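Local coordinates for putative cobalamin synthesis related protein (Corynebacterium diphtheriae, PDB 2NPN) that binds S-adenosylmethionine and probably serves as a precorrin-6A synthase (deacetylating), a methyltransferase of adenosylcobalamin biosynthesis, at residues N181-L186 with T244-E249; E198-W203 with G218-I223; M202-F207 with G239-T244. All blocks are in the same frame, centred on the assembly; numbering follows the deposited sequence. Where two conformers were deposited one is given.

Interaction 1: N181-L186 with T244-E249; sequences NCVVML and TYLLRE. With SAM (S-adenosylmethionine), chain C.
Inside the mixed sheet, strand 181-185 pairs antiparallel with strand 243-249, in register from Asn181 opposite Arg248 to Val184 opposite Tyr245. Cys182 and Leu247 exchange two backbone hydrogen bonds, and Val184 and Tyr245 do the same, Val184 N reaching Tyr245 O at 2.8 Å and Tyr245 N reaching Val184 O at 3.2 Å. At the end away from S-adenosylmethionine, Arg248 grips one atom, Asn181 OD1, side-on with two nitrogens, NE at 2.8 Å and NH2 at 3.0 Å. The oxygen lies in the guanidinium plane, while the amide plane is turned 40° from it; Asn181 ND2 is held by backbone carbonyls of Ile156 and Ala162. On the other face, chi1 of 55° sets the Tyr245 ring between its backbone N and carbonyl carbon, with one face against Val184, whose CB sits over it 3.7 Å from the centroid in a CH-pi contact. Asp187 takes the ring's hydroxyl. At the ligand end Leu186 N donates to ribose O2' of S-adenosylmethionine at 3.0 Å, and Thr244 OG1 donates to adenine N3 at 2.8 Å. A strand that ends and an antiparallel neighbour that begins at the cofactor are characteristic of the C-terminal domain of tetrapyrrole methylases.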
loop_
_atom_site.group_PDB
_atom_site.type_symbol
_atom_site.label_atom_id
_atom_site.label_comp_id
_atom_site.label_asym_id
_atom_site.label_seq_id
_atom_site.Cartn_x
_atom_site.Cartn_y
_atom_site.Cartn_z
ATOM N N ASN A 181 -2.947 -18.980 10.478
ATOM C CA ASN A 181 -3.803 -17.835 10.090
ATOM C C ASN A 181 -2.877 -16.684 9.763
ATOM O O ASN A 181 -2.451 -15.932 10.658
ATOM C CB ASN A 181 -4.715 -17.514 11.226
ATOM C CG ASN A 181 -5.709 -16.460 10.860
ATOM O OD1 ASN A 181 -6.461 -16.677 9.913
ATOM N ND2 ASN A 181 -5.786 -15.370 11.624
ATOM N N CYS A 182 -2.523 -16.585 8.499
ATOM C CA CYS A 182 -1.590 -15.571 8.122
ATOM C C CYS A 182 -2.036 -14.873 6.861
ATOM O O CYS A 182 -2.829 -15.383 6.083
ATOM C CB CYS A 182 -0.211 -16.173 7.976
ATOM S SG CYS A 182 -0.031 -17.367 6.674
ATOM N N VAL A 183 -1.593 -13.638 6.755
ATOM C CA VAL A 183 -1.819 -12.789 5.576
ATOM C C VAL A 183 -0.467 -12.536 4.917
ATOM O O VAL A 183 0.515 -12.208 5.606
ATOM C CB VAL A 183 -2.440 -11.457 5.975
ATOM C CG1 VAL A 183 -2.571 -10.528 4.729
ATOM C CG2 VAL A 183 -3.787 -11.687 6.651
ATOM N N VAL A 184 -0.382 -12.695 3.602
ATOM C CA VAL A 184 0.861 -12.573 2.870
ATOM C C VAL A 184 0.767 -11.426 1.841
ATOM O O VAL A 184 -0.174 -11.371 1.045
ATOM C CB VAL A 184 1.259 -13.846 2.170
ATOM C CG1 VAL A 184 2.612 -13.723 1.504
ATOM C CG2 VAL A 184 1.204 -15.051 3.123
HETATM N N MSE A 185 1.708 -10.514 1.964
HETATM C CA MSE A 185 1.853 -9.377 1.075
HETATM C C MSE A 185 3.231 -9.424 0.412
HETATM O O MSE A 185 4.127 -10.166 0.818
HETATM C CB MSE A 185 1.677 -8.056 1.863
HETATM C CG MSE A 185 0.366 -8.034 2.594
HETATM SE SE MSE A 185 0.062 -6.448 3.721
HETATM C CE MSE A 185 -0.420 -5.243 2.310
ATOM N N LEU A 186 3.416 -8.582 -0.609
ATOM C CA LEU A 186 4.730 -8.434 -1.226
ATOM C C LEU A 186 5.273 -9.793 -1.772
ATOM O O LEU A 186 6.482 -9.980 -1.856
ATOM C CB LEU A 186 5.720 -7.804 -0.266
ATOM C CG LEU A 186 5.399 -6.366 0.110
ATOM C CD1 LEU A 186 6.304 -5.901 1.244
ATOM C CD2 LEU A 186 5.627 -5.450 -1.106
ATOM N N THR A 244 -2.701 -10.094 -2.668
ATOM C CA THR A 244 -2.642 -10.287 -1.213
ATOM C C THR A 244 -3.459 -11.550 -0.976
ATOM O O THR A 244 -4.450 -11.809 -1.685
ATOM C CB THR A 244 -3.279 -9.068 -0.455
ATOM O OG1 THR A 244 -2.588 -7.843 -0.765
ATOM C CG2 THR A 244 -3.221 -9.222 1.088
ATOM N N TYR A 245 -3.051 -12.360 -0.008
ATOM C CA TYR A 245 -3.806 -13.583 0.262
ATOM C C TYR A 245 -3.753 -13.909 1.750
ATOM O O TYR A 245 -2.860 -13.477 2.456
ATOM C CB TYR A 245 -3.362 -14.733 -0.622
ATOM C CG TYR A 245 -1.882 -15.091 -0.601
ATOM C CD1 TYR A 245 -1.407 -16.147 0.186
ATOM C CD2 TYR A 245 -0.956 -14.463 -1.448
ATOM C CE1 TYR A 245 -0.043 -16.519 0.194
ATOM C CE2 TYR A 245 0.369 -14.847 -1.446
ATOM C CZ TYR A 245 0.826 -15.891 -0.633
ATOM O OH TYR A 245 2.176 -16.291 -0.699
ATOM N N LEU A 246 -4.716 -14.726 2.178
ATOM C CA LEU A 246 -4.819 -15.169 3.561
ATOM C C LEU A 246 -4.802 -16.696 3.519
ATOM O O LEU A 246 -5.535 -17.277 2.722
ATOM C CB LEU A 246 -6.112 -14.669 4.223
ATOM C CG LEU A 246 -6.221 -14.911 5.722
ATOM C CD1 LEU A 246 -7.136 -13.781 6.365
ATOM C CD2 LEU A 246 -6.695 -16.294 6.038
ATOM N N LEU A 247 -3.921 -17.313 4.281
ATOM C CA LEU A 247 -3.832 -18.785 4.430
ATOM C C LEU A 247 -4.327 -19.111 5.815
ATOM O O LEU A 247 -4.002 -18.462 6.800
ATOM C CB LEU A 247 -2.378 -19.236 4.311
ATOM C CG LEU A 247 -1.674 -18.974 2.971
ATOM C CD1 LEU A 247 -0.180 -19.510 3.018
ATOM C CD2 LEU A 247 -2.412 -19.540 1.843
ATOM N N ARG A 248 -5.150 -20.134 5.878
ATOM C CA ARG A 248 -5.727 -20.600 7.138
ATOM C C ARG A 248 -5.708 -22.112 7.145
ATOM O O ARG A 248 -6.167 -22.743 6.194
ATOM C CB ARG A 248 -7.139 -20.070 7.320
ATOM C CG ARG A 248 -7.764 -20.373 8.655
ATOM C CD ARG A 248 -9.040 -19.575 8.899
ATOM N NE ARG A 248 -8.747 -18.143 9.080
ATOM C CZ ARG A 248 -9.588 -17.121 8.886
ATOM N NH1 ARG A 248 -10.869 -17.320 8.529
ATOM N NH2 ARG A 248 -9.168 -15.884 9.048
ATOM N N GLU A 249 -5.259 -22.664 8.257
ATOM C CA GLU A 249 -5.205 -24.127 8.430
ATOM C C GLU A 249 -6.564 -24.569 8.951
ATOM O O GLU A 249 -6.886 -24.391 10.125
ATOM C CB GLU A 249 -4.077 -24.539 9.375
ATOM C CG GLU A 249 -3.713 -25.968 9.236
ATOM C CD GLU A 249 -2.945 -26.240 7.928
ATOM O OE1 GLU A 249 -2.757 -25.328 7.087
ATOM O OE2 GLU A 249 -2.507 -27.380 7.785
HETATM N N SAM C . 0.305 0.549 2.499
HETATM C CA SAM C . -0.326 -0.502 1.644
HETATM C C SAM C . -1.611 -1.023 2.259
HETATM O O SAM C . -2.268 -1.906 1.646
HETATM O OXT SAM C . -2.013 -0.536 3.335
HETATM C CB SAM C . 0.667 -1.649 1.380
HETATM C CG SAM C . 1.865 -1.250 0.517
HETATM S SD SAM C . 3.008 -2.601 0.066
HETATM C CE SAM C . 4.233 -1.561 -0.781
HETATM C "C5'" SAM C . 2.382 -3.376 -1.465
HETATM C "C4'" SAM C . 1.666 -4.720 -1.246
HETATM O "O4'" SAM C . 0.368 -4.477 -0.816
HETATM C "C3'" SAM C . 1.491 -5.579 -2.499
HETATM O "O3'" SAM C . 2.635 -6.340 -2.794
HETATM C "C2'" SAM C . 0.295 -6.431 -2.174
HETATM O "O2'" SAM C . 0.665 -7.439 -1.249
HETATM C "C1'" SAM C . -0.532 -5.381 -1.462
HETATM N N9 SAM C . -1.447 -4.652 -2.368
HETATM C C8 SAM C . -1.496 -3.275 -2.516
HETATM N N7 SAM C . -2.488 -2.935 -3.343
HETATM C C5 SAM C . -3.124 -4.090 -3.701
HETATM C C6 SAM C . -4.246 -4.345 -4.476
HETATM N N6 SAM C . -4.943 -3.352 -5.087
HETATM N N1 SAM C . -4.663 -5.661 -4.643
HETATM C C2 SAM C . -4.008 -6.680 -3.978
HETATM N N3 SAM C . -2.906 -6.434 -3.206
HETATM C C4 SAM C . -2.475 -5.159 -3.041
#

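Interaction 2: E198-W203 with G218-I223. With MG (magnesium ion), chain B.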
loop_
_atom_site.group_PDB
_atom_site.type_symbol
_atom_site.label_atom_id
_atom_site.label_comp_id
_atom_site.label_asym_id
_atom_site.label_seq_id
_atom_site.Cartn_x
_atom_site.Cartn_y
_atom_site.Cartn_z
ATOM N N GLU A 198 -2.572 -30.428 3.243
ATOM C CA GLU A 198 -3.899 -30.754 2.704
ATOM C C GLU A 198 -5.000 -29.880 3.304
ATOM O O GLU A 198 -6.050 -29.732 2.671
ATOM C CB GLU A 198 -4.251 -32.253 2.829
ATOM C CG GLU A 198 -4.600 -32.737 4.184
ATOM C CD GLU A 198 -5.035 -34.240 4.252
ATOM O OE1 GLU A 198 -5.557 -34.857 3.274
ATOM O OE2 GLU A 198 -4.805 -34.839 5.321
ATOM N N HIS A 199 -4.767 -29.313 4.492
ATOM C CA HIS A 199 -5.796 -28.530 5.205
ATOM C C HIS A 199 -5.709 -27.025 4.966
ATOM O O HIS A 199 -6.579 -26.265 5.448
ATOM C CB HIS A 199 -5.690 -28.790 6.680
ATOM C CG HIS A 199 -5.928 -30.218 7.025
ATOM N ND1 HIS A 199 -7.104 -30.881 6.713
ATOM C CD2 HIS A 199 -5.129 -31.126 7.621
ATOM C CE1 HIS A 199 -7.025 -32.125 7.145
ATOM N NE2 HIS A 199 -5.826 -32.312 7.675
ATOM N N THR A 200 -4.675 -26.572 4.247
ATOM C CA THR A 200 -4.463 -25.133 4.059
ATOM C C THR A 200 -5.465 -24.572 3.073
ATOM O O THR A 200 -5.524 -25.036 1.911
ATOM C CB THR A 200 -3.050 -24.865 3.537
ATOM O OG1 THR A 200 -2.104 -25.573 4.349
ATOM C CG2 THR A 200 -2.784 -23.333 3.514
ATOM N N TYR A 201 -6.222 -23.574 3.521
ATOM C CA TYR A 201 -7.221 -22.904 2.688
ATOM C C TYR A 201 -6.649 -21.522 2.330
ATOM O O TYR A 201 -5.981 -20.925 3.174
ATOM C CB TYR A 201 -8.528 -22.717 3.441
ATOM C CG TYR A 201 -9.694 -22.497 2.517
ATOM C CD1 TYR A 201 -10.409 -23.577 1.997
ATOM C CD2 TYR A 201 -10.130 -21.233 2.196
ATOM C CE1 TYR A 201 -11.469 -23.380 1.152
ATOM C CE2 TYR A 201 -11.206 -21.032 1.358
ATOM C CZ TYR A 201 -11.880 -22.109 0.832
ATOM O OH TYR A 201 -12.978 -22.012 -0.032
HETATM N N MSE A 202 -6.945 -21.032 1.129
HETATM C CA MSE A 202 -6.483 -19.703 0.726
HETATM C C MSE A 202 -7.631 -18.856 0.169
HETATM O O MSE A 202 -8.475 -19.337 -0.611
HETATM C CB MSE A 202 -5.378 -19.816 -0.348
HETATM C CG MSE A 202 -4.881 -18.456 -0.822
HETATM SE SE MSE A 202 -3.290 -18.542 -1.998
HETATM C CE MSE A 202 -3.986 -19.672 -3.408
ATOM N N TRP A 203 -7.649 -17.583 0.606
ATOM C CA TRP A 203 -8.391 -16.535 -0.043
ATOM C C TRP A 203 -7.413 -15.554 -0.676
ATOM O O TRP A 203 -6.556 -15.013 0.006
ATOM C CB TRP A 203 -9.260 -15.795 0.939
ATOM C CG TRP A 203 -10.357 -16.621 1.567
ATOM C CD1 TRP A 203 -11.655 -16.737 1.160
ATOM C CD2 TRP A 203 -10.248 -17.393 2.767
ATOM N NE1 TRP A 203 -12.363 -17.549 2.032
ATOM C CE2 TRP A 203 -11.524 -17.943 3.031
ATOM C CE3 TRP A 203 -9.191 -17.668 3.655
ATOM C CZ2 TRP A 203 -11.770 -18.734 4.171
ATOM C CZ3 TRP A 203 -9.456 -18.448 4.781
ATOM C CH2 TRP A 203 -10.726 -18.974 5.016
ATOM N N GLY A 218 -10.112 -21.285 -2.137
ATOM C CA GLY A 218 -10.186 -22.712 -2.067
ATOM C C GLY A 218 -9.011 -23.355 -1.372
ATOM O O GLY A 218 -8.067 -22.672 -0.970
ATOM N N TYR A 219 -9.054 -24.674 -1.214
ATOM C CA TYR A 219 -7.893 -25.345 -0.655
ATOM C C TYR A 219 -6.704 -25.211 -1.577
ATOM O O TYR A 219 -6.841 -25.378 -2.796
ATOM C CB TYR A 219 -8.184 -26.830 -0.377
ATOM C CG TYR A 219 -9.030 -27.007 0.865
ATOM C CD1 TYR A 219 -8.437 -27.072 2.121
ATOM C CD2 TYR A 219 -10.434 -27.046 0.787
ATOM C CE1 TYR A 219 -9.195 -27.186 3.266
ATOM C CE2 TYR A 219 -11.214 -27.175 1.932
ATOM C CZ TYR A 219 -10.604 -27.228 3.162
ATOM O OH TYR A 219 -11.339 -27.333 4.314
ATOM N N VAL A 220 -5.529 -25.003 -1.015
ATOM C CA VAL A 220 -4.327 -24.872 -1.856
ATOM C C VAL A 220 -4.089 -26.166 -2.681
ATOM O O VAL A 220 -3.660 -26.082 -3.859
ATOM C CB VAL A 220 -3.067 -24.416 -1.053
ATOM C CG1 VAL A 220 -1.802 -24.434 -1.965
ATOM C CG2 VAL A 220 -3.314 -23.038 -0.397
ATOM N N HIS A 221 -4.458 -27.305 -2.040
ATOM C CA HIS A 221 -4.463 -28.674 -2.653
ATOM C C HIS A 221 -5.122 -28.630 -4.014
ATOM O O HIS A 221 -4.554 -29.141 -5.023
ATOM C CB HIS A 221 -4.969 -29.860 -1.707
ATOM C CG HIS A 221 -6.435 -29.874 -1.285
ATOM N ND1 HIS A 221 -6.814 -29.956 0.045
ATOM C CD2 HIS A 221 -7.586 -30.023 -1.992
ATOM C CE1 HIS A 221 -8.124 -30.007 0.140
ATOM N NE2 HIS A 221 -8.625 -30.073 -1.082
ATOM N N GLU A 222 -6.249 -27.932 -4.049
ATOM C CA GLU A 222 -7.145 -27.854 -5.216
ATOM C C GLU A 222 -6.812 -26.741 -6.215
ATOM O O GLU A 222 -6.884 -26.962 -7.444
ATOM C CB GLU A 222 -8.609 -27.603 -4.835
ATOM C CG GLU A 222 -9.461 -27.338 -6.137
ATOM C CD GLU A 222 -10.958 -27.228 -5.972
ATOM O OE1 GLU A 222 -11.441 -26.551 -5.023
ATOM O OE2 GLU A 222 -11.671 -27.793 -6.842
ATOM N N ILE A 223 -6.560 -25.536 -5.702
ATOM C CA ILE A 223 -6.448 -24.314 -6.555
ATOM C C ILE A 223 -5.057 -23.712 -6.670
ATOM O O ILE A 223 -4.862 -22.776 -7.437
ATOM C CB ILE A 223 -7.396 -23.141 -6.090
ATOM C CG1 ILE A 223 -6.936 -22.495 -4.765
ATOM C CG2 ILE A 223 -8.831 -23.574 -6.024
ATOM C CD1 ILE A 223 -7.584 -21.142 -4.520
HETATM MG MG MG B . -10.645 -28.263 6.228
HETATM O O HOH W 1 -4.732 -27.450 0.765
#
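Tyr201 and Tyr219 meet where an antiparallel strand pair gives way to a helix: Tyr219 is the N-cap of helix 220-238. Backbone bonds between Met202 and Gly218 run both ways, and Val220 N, at the helix start, donates to Thr200 O at 2.9 Å. The rings of Tyr201 and Tyr219 form a T-shaped pair with planes at 85°. With CG anti to the backbone N (chi1 -160°), Tyr201 directs its CD1 edge onto the face of the Tyr219 ring, CD1 lying 3.7 Å from Tyr219 CD2. One face of the Tyr201 ring is laid over Gly218, whose CA is 3.8 Å from the centroid in a CH-pi contact; the backbone angles of Gly218 call for glycine. On the buried side the selenomethionine Met202 sets its CB 3.8 Å from Val220 CG2, and its bent end meets Ile223 CD1 with CE. A water accepts from His221 N and lies 2.8 Å from Thr200 O, to which it probably donates. Beyond the ring pair, Tyr219 CG stands opposite its carbonyl carbon (chi1 -76°), and the hydroxyl reaches the magnesium ion, which Leu250 O also binds; Tyr219 OH is 2.2 Å from the metal.

Interaction 3: M202-F207 with G239-T244; sequences MWWGAF and GWIMDT. With SAM (S-adenosylmethionine), chain C.
A short antiparallel pairing, extended by an aromatic pair beyond the strand end, joins Gly205-Phe207 near the end of strand 200-206 to Trp240-Thr244, the chain that leads into strand 243-249. Gly205 and Thr244 trade backbone bonds, Gly205 N to Thr244 O at 3.0 Å and Thr244 N to Gly205 O at 2.9 Å. Two residues on, Phe207 N reaches Met242 O at 3.2 Å.

On the side facing helix 220-238, Trp204 extends with CG trans to its own amide nitrogen (chi1 -180°) and crosses Asp243 at about a right angle. Its NE1 donates to Asp243 OD2 at 2.8 Å on the anti lone pair of that oxygen; OD2 is tilted somewhat out of the indole plane. The same OD2 forms a salt bridge with Lys231 of the helix, so the carboxylate ties sheet to helix, and the lysine would be expected to favour the ionised carboxylate. Ile241 fills in beside it, CD1 against Ala206 CB.

The strands belong to the C-terminal domain of the tetrapyrrole methylase fold, and this end of the sheet lines the S-adenosylmethionine pocket. Asp243 O accepts from the ribose O2' at 2.8 Å. The selenomethionine Met242 places its CB near adenine C4, and its bent end brings CE to 3.5 Å from adenine N7.

Farther out, Phe207 takes up a left-handed backbone conformation and turns the CE1 edge of its ring onto one face of the Trp240 six-membered ring, in a T-shaped pair with planes at 83°. Ile241 CG1 touches Phe207 CZ. Trp240 O meets the ring edge of Phe207 in plane, 3.5 Å from CZ; this buried carbonyl has no hydrogen-bonding partner in the model, and neither does Met242 N.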
loop_
_atom_site.group_PDB
_atom_site.type_symbol
_atom_site.label_atom_id
_atom_site.label_comp_id
_atom_site.label_asym_id
_atom_site.label_seq_id
_atom_site.Cartn_x
_atom_site.Cartn_y
_atom_site.Cartn_z
HETATM N N MSE A 202 -6.945 -21.032 1.129
HETATM C CA MSE A 202 -6.483 -19.703 0.726
HETATM C C MSE A 202 -7.631 -18.856 0.169
HETATM O O MSE A 202 -8.475 -19.337 -0.611
HETATM C CB MSE A 202 -5.378 -19.816 -0.348
HETATM C CG MSE A 202 -4.881 -18.456 -0.822
HETATM SE SE MSE A 202 -3.290 -18.542 -1.998
HETATM C CE MSE A 202 -3.986 -19.672 -3.408
ATOM N N TRP A 203 -7.649 -17.583 0.606
ATOM C CA TRP A 203 -8.391 -16.535 -0.043
ATOM C C TRP A 203 -7.413 -15.554 -0.676
ATOM O O TRP A 203 -6.556 -15.013 0.006
ATOM C CB TRP A 203 -9.260 -15.795 0.939
ATOM C CG TRP A 203 -10.357 -16.621 1.567
ATOM C CD1 TRP A 203 -11.655 -16.737 1.160
ATOM C CD2 TRP A 203 -10.248 -17.393 2.767
ATOM N NE1 TRP A 203 -12.363 -17.549 2.032
ATOM C CE2 TRP A 203 -11.524 -17.943 3.031
ATOM C CE3 TRP A 203 -9.191 -17.668 3.655
ATOM C CZ2 TRP A 203 -11.770 -18.734 4.171
ATOM C CZ3 TRP A 203 -9.456 -18.448 4.781
ATOM C CH2 TRP A 203 -10.726 -18.974 5.016
ATOM N N TRP A 204 -7.533 -15.367 -1.990
ATOM C CA TRP A 204 -6.558 -14.629 -2.789
ATOM C C TRP A 204 -7.253 -13.519 -3.548
ATOM O O TRP A 204 -8.425 -13.622 -3.953
ATOM C CB TRP A 204 -5.835 -15.605 -3.719
ATOM C CG TRP A 204 -4.814 -15.075 -4.604
ATOM C CD1 TRP A 204 -3.465 -15.008 -4.358
ATOM C CD2 TRP A 204 -4.995 -14.570 -5.947
ATOM N NE1 TRP A 204 -2.810 -14.485 -5.447
ATOM C CE2 TRP A 204 -3.718 -14.200 -6.432
ATOM C CE3 TRP A 204 -6.112 -14.378 -6.780
ATOM C CZ2 TRP A 204 -3.525 -13.715 -7.734
ATOM C CZ3 TRP A 204 -5.912 -13.853 -8.043
ATOM C CH2 TRP A 204 -4.629 -13.533 -8.510
ATOM N N GLY A 205 -6.530 -12.415 -3.763
ATOM C CA GLY A 205 -7.029 -11.394 -4.626
ATOM C C GLY A 205 -5.941 -10.547 -5.228
ATOM O O GLY A 205 -4.930 -10.269 -4.586
ATOM N N ALA A 206 -6.201 -10.099 -6.454
ATOM C CA ALA A 206 -5.311 -9.206 -7.174
ATOM C C ALA A 206 -6.079 -8.008 -7.667
ATOM O O ALA A 206 -7.264 -8.090 -7.943
ATOM C CB ALA A 206 -4.625 -9.923 -8.322
ATOM N N PHE A 207 -5.391 -6.865 -7.727
ATOM C CA PHE A 207 -5.986 -5.617 -8.199
ATOM C C PHE A 207 -7.255 -5.318 -7.394
ATOM O O PHE A 207 -8.256 -4.831 -7.936
ATOM C CB PHE A 207 -6.292 -5.715 -9.706
ATOM C CG PHE A 207 -5.121 -6.190 -10.546
ATOM C CD1 PHE A 207 -3.971 -5.401 -10.662
ATOM C CD2 PHE A 207 -5.182 -7.373 -11.228
ATOM C CE1 PHE A 207 -2.893 -5.793 -11.445
ATOM C CE2 PHE A 207 -4.088 -7.799 -12.036
ATOM C CZ PHE A 207 -2.958 -7.004 -12.120
ATOM N N GLY A 239 1.537 -6.191 -17.184
ATOM C CA GLY A 239 2.911 -5.718 -17.006
ATOM C C GLY A 239 3.375 -5.824 -15.576
ATOM O O GLY A 239 4.553 -5.648 -15.283
ATOM N N TRP A 240 2.425 -6.074 -14.678
ATOM C CA TRP A 240 2.687 -6.145 -13.244
ATOM C C TRP A 240 1.472 -6.761 -12.575
ATOM O O TRP A 240 0.400 -6.888 -13.166
ATOM C CB TRP A 240 2.926 -4.757 -12.651
ATOM C CG TRP A 240 1.744 -3.828 -12.815
ATOM C CD1 TRP A 240 1.438 -3.093 -13.934
ATOM C CD2 TRP A 240 0.719 -3.520 -11.852
ATOM N NE1 TRP A 240 0.291 -2.368 -13.733
ATOM C CE2 TRP A 240 -0.164 -2.590 -12.464
ATOM C CE3 TRP A 240 0.463 -3.921 -10.542
ATOM C CZ2 TRP A 240 -1.287 -2.093 -11.816
ATOM C CZ3 TRP A 240 -0.647 -3.397 -9.889
ATOM C CH2 TRP A 240 -1.506 -2.498 -10.533
ATOM N N ILE A 241 1.644 -7.142 -11.321
ATOM C CA ILE A 241 0.504 -7.600 -10.526
ATOM C C ILE A 241 0.773 -7.338 -9.055
ATOM O O ILE A 241 1.919 -7.404 -8.631
ATOM C CB ILE A 241 0.191 -9.112 -10.747
ATOM C CG1 ILE A 241 -1.062 -9.533 -9.959
ATOM C CG2 ILE A 241 1.374 -10.027 -10.347
ATOM C CD1 ILE A 241 -1.660 -10.789 -10.525
HETATM N N MSE A 242 -0.267 -6.981 -8.301
HETATM C CA MSE A 242 -0.155 -6.948 -6.849
HETATM C C MSE A 242 -1.270 -7.816 -6.320
HETATM O O MSE A 242 -2.426 -7.625 -6.705
HETATM C CB MSE A 242 -0.275 -5.545 -6.281
HETATM C CG MSE A 242 0.948 -4.679 -6.546
HETATM SE SE MSE A 242 0.872 -2.973 -5.634
HETATM C CE MSE A 242 -0.813 -2.338 -6.364
ATOM N N ASP A 243 -0.889 -8.796 -5.514
ATOM C CA ASP A 243 -1.825 -9.706 -4.883
ATOM C C ASP A 243 -1.640 -9.687 -3.367
ATOM O O ASP A 243 -0.539 -9.382 -2.852
ATOM C CB ASP A 243 -1.770 -11.154 -5.424
ATOM C CG ASP A 243 -0.393 -11.883 -5.189
ATOM O OD1 ASP A 243 0.633 -11.203 -4.951
ATOM O OD2 ASP A 243 -0.314 -13.147 -5.309
ATOM N N THR A 244 -2.701 -10.094 -2.668
ATOM C CA THR A 244 -2.642 -10.287 -1.213
ATOM C C THR A 244 -3.459 -11.550 -0.976
ATOM O O THR A 244 -4.450 -11.809 -1.685
ATOM C CB THR A 244 -3.279 -9.068 -0.455
ATOM O OG1 THR A 244 -2.588 -7.843 -0.765
ATOM C CG2 THR A 244 -3.221 -9.222 1.088
HETATM N N SAM C . 0.305 0.549 2.499
HETATM C CA SAM C . -0.326 -0.502 1.644
HETATM C C SAM C . -1.611 -1.023 2.259
HETATM O O SAM C . -2.268 -1.906 1.646
HETATM O OXT SAM C . -2.013 -0.536 3.335
HETATM C CB SAM C . 0.667 -1.649 1.380
HETATM C CG SAM C . 1.865 -1.250 0.517
HETATM S SD SAM C . 3.008 -2.601 0.066
HETATM C CE SAM C . 4.233 -1.561 -0.781
HETATM C "C5'" SAM C . 2.382 -3.376 -1.465
HETATM C "C4'" SAM C . 1.666 -4.720 -1.246
HETATM O "O4'" SAM C . 0.368 -4.477 -0.816
HETATM C "C3'" SAM C . 1.491 -5.579 -2.499
HETATM O "O3'" SAM C . 2.635 -6.340 -2.794
HETATM C "C2'" SAM C . 0.295 -6.431 -2.174
HETATM O "O2'" SAM C . 0.665 -7.439 -1.249
HETATM C "C1'" SAM C . -0.532 -5.381 -1.462
HETATM N N9 SAM C . -1.447 -4.652 -2.368
HETATM C C8 SAM C . -1.496 -3.275 -2.516
HETATM N N7 SAM C . -2.488 -2.935 -3.343
HETATM C C5 SAM C . -3.124 -4.090 -3.701
HETATM C C6 SAM C . -4.246 -4.345 -4.476
HETATM N N6 SAM C . -4.943 -3.352 -5.087
HETATM N N1 SAM C . -4.663 -5.661 -4.643
HETATM C C2 SAM C . -4.008 -6.680 -3.978
HETATM N N3 SAM C . -2.906 -6.434 -3.206
HETATM C C4 SAM C . -2.475 -5.159 -3.041
#

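How the interactions relate
All three contacts lie in or beside one mixed sheet, where strand 243-249 runs between strands 181-185 and 200-206. Interactions 1 and 3 share Thr244 of strand 243-249; their centres are about 11 Å apart, and both reach S-adenosylmethionine. Interactions 1 and 2 lie about 12 Å apart, centre to centre, and meet directly through neighbouring strands 243-249 and 200-206. Interactions 2 and 3 start from strand 200-206, with centres about 16 Å apart. Along the chain, both are nested inside the loop closed by interaction 1. Helix 220-238, entered at interaction 2, leads back to strand 243-249. The magnesium ion and the cofactor thus lie near opposite ends of strand 200-206.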